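Local atomic coordinates of calcineurin-like phosphoesterase domain-containing protein (Aquifex aeolicus, PDB entry 1XM7), a protein that is of unknown function but is probably a hydrolase of the calcineurin-like phosphoesterase family. Residues 146-151 with 166-171. Residues are numbered along the deposited sequence; the frame is centred on the assembly and turned at random.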
# COMPACT_ATOMS: atom_id res chain seq x y z
N GLY A 146 -1.62 0.37 -4.82
CA GLY A 146 -0.17 0.32 -4.89
C GLY A 146 0.20 -0.37 -6.19
O GLY A 146 -0.24 0.04 -7.27
N HIS A 147 1.03 -1.39 -6.09
CA HIS A 147 1.43 -2.18 -7.25
C HIS A 147 2.28 -1.51 -8.34
O HIS A 147 3.24 -2.12 -8.81
CB HIS A 147 0.18 -2.80 -7.87
CG HIS A 147 0.47 -3.81 -8.93
ND1 HIS A 147 0.56 -3.48 -10.27
CD2 HIS A 147 0.73 -5.14 -8.85
CE1 HIS A 147 0.86 -4.57 -10.96
NE2 HIS A 147 0.96 -5.58 -10.12
N VAL A 148 1.94 -0.30 -8.76
CA VAL A 148 2.72 0.37 -9.82
C VAL A 148 3.96 1.09 -9.29
O VAL A 148 3.86 2.09 -8.58
CB VAL A 148 1.87 1.38 -10.61
CG1 VAL A 148 2.67 1.87 -11.81
CG2 VAL A 148 0.57 0.73 -11.05
N HIS A 149 5.13 0.59 -9.66
CA HIS A 149 6.39 1.17 -9.20
C HIS A 149 6.79 2.45 -9.90
O HIS A 149 6.22 2.85 -10.91
CB HIS A 149 7.53 0.17 -9.34
CG HIS A 149 7.28 -1.13 -8.62
ND1 HIS A 149 6.79 -1.18 -7.34
CD2 HIS A 149 7.45 -2.41 -9.02
CE1 HIS A 149 6.67 -2.45 -6.97
NE2 HIS A 149 7.06 -3.21 -7.97
N TRP A 150 7.80 3.09 -9.32
CA TRP A 150 8.32 4.32 -9.85
C TRP A 150 8.92 4.09 -11.23
O TRP A 150 9.51 3.04 -11.49
CB TRP A 150 9.41 4.87 -8.91
CG TRP A 150 10.05 6.13 -9.41
CD1 TRP A 150 9.66 7.42 -9.14
CD2 TRP A 150 11.12 6.23 -10.36
NE1 TRP A 150 10.43 8.30 -9.86
CE2 TRP A 150 11.32 7.60 -10.62
CE3 TRP A 150 11.92 5.28 -11.03
CZ2 TRP A 150 12.30 8.06 -11.52
CZ3 TRP A 150 12.88 5.74 -11.92
CH2 TRP A 150 13.07 7.11 -12.16
N ASN A 151 8.74 5.06 -12.11
CA ASN A 151 9.30 5.02 -13.46
C ASN A 151 9.70 6.45 -13.72
O ASN A 151 9.21 7.37 -13.06
CB ASN A 151 8.27 4.53 -14.48
CG ASN A 151 7.02 5.38 -14.52
OD1 ASN A 151 5.90 4.87 -14.47
ND2 ASN A 151 7.21 6.69 -14.62
N CYS A 166 -7.78 8.17 -8.23
CA CYS A 166 -6.92 7.31 -7.44
C CYS A 166 -5.63 7.96 -6.96
O CYS A 166 -5.26 9.05 -7.39
CB CYS A 166 -6.57 6.06 -8.25
SG CYS A 166 -5.55 6.44 -9.72
N ILE A 167 -4.95 7.27 -6.05
CA ILE A 167 -3.68 7.72 -5.52
C ILE A 167 -2.84 6.48 -5.25
O ILE A 167 -3.32 5.51 -4.66
CB ILE A 167 -3.84 8.52 -4.23
CG1 ILE A 167 -2.70 8.15 -3.28
CG2 ILE A 167 -5.22 8.30 -3.64
CD1 ILE A 167 -2.97 8.46 -1.84
N ASN A 168 -1.58 6.52 -5.68
CA ASN A 168 -0.67 5.40 -5.53
C ASN A 168 0.06 5.45 -4.19
O ASN A 168 0.90 6.33 -3.98
CB ASN A 168 0.34 5.44 -6.67
CG ASN A 168 1.11 4.15 -6.81
OD1 ASN A 168 1.39 3.48 -5.83
ND2 ASN A 168 1.48 3.81 -8.04
N ALA A 169 -0.23 4.50 -3.30
CA ALA A 169 0.40 4.44 -1.98
C ALA A 169 1.77 3.74 -1.95
O ALA A 169 2.36 3.59 -0.88
CB ALA A 169 -0.53 3.75 -1.02
N ASN A 170 2.26 3.33 -3.11
CA ASN A 170 3.56 2.65 -3.22
C ASN A 170 4.67 3.54 -2.70
O ASN A 170 4.77 4.70 -3.07
CB ASN A 170 3.83 2.29 -4.68
CG ASN A 170 5.13 1.51 -4.87
OD1 ASN A 170 5.18 0.55 -5.65
ND2 ASN A 170 6.18 1.91 -4.17
N VAL A 171 5.52 2.99 -1.83
CA VAL A 171 6.62 3.75 -1.24
C VAL A 171 7.48 4.47 -2.27
O VAL A 171 7.85 5.62 -2.07
CB VAL A 171 7.54 2.85 -0.40
CG1 VAL A 171 6.81 2.38 0.84
CG2 VAL A 171 8.00 1.65 -1.22
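One amide, that of N168, does two jobs at once: its ND2 reaches across to the backbone of V148 while its OD1 turns back onto its own chain. ND2 donates to V148 O at 3.0 Å, meeting a lone pair in the carbonyl plane, although the bond is bent (147° at the hydrogen). OD1 accepts from N170 N at 2.9 Å, closing an Asx turn where strand 166-168 ends. Asparagine suits the place because its short amide carries a donor and an acceptor side by side; CB leaves the chain toward 146-151, and CG anti to the backbone N (chi1 -166°) holds the amide beside V148 O. G146, its CA 3.6 Å from N168 OD1, adopts a backbone conformation rare for residues other than glycine. The GHVH sequence of 146-149 is the GHxH motif of metallophosphoesterases, which follows strand 142-145 and in relatives supplies metal-binding histidines; here the backbone N of H147 is hydrogen-bonded to D9 OD1. V148 O also accepts from W173 NE1, so two side-chain donors grip this carbonyl, while the valine side chain adds apolar contact, CB lying 3.6 Å from N168 ND2. The flat N170 amide meets the H149 ring at its edge, planes 89° apart, and H147 O lies over the ring centre.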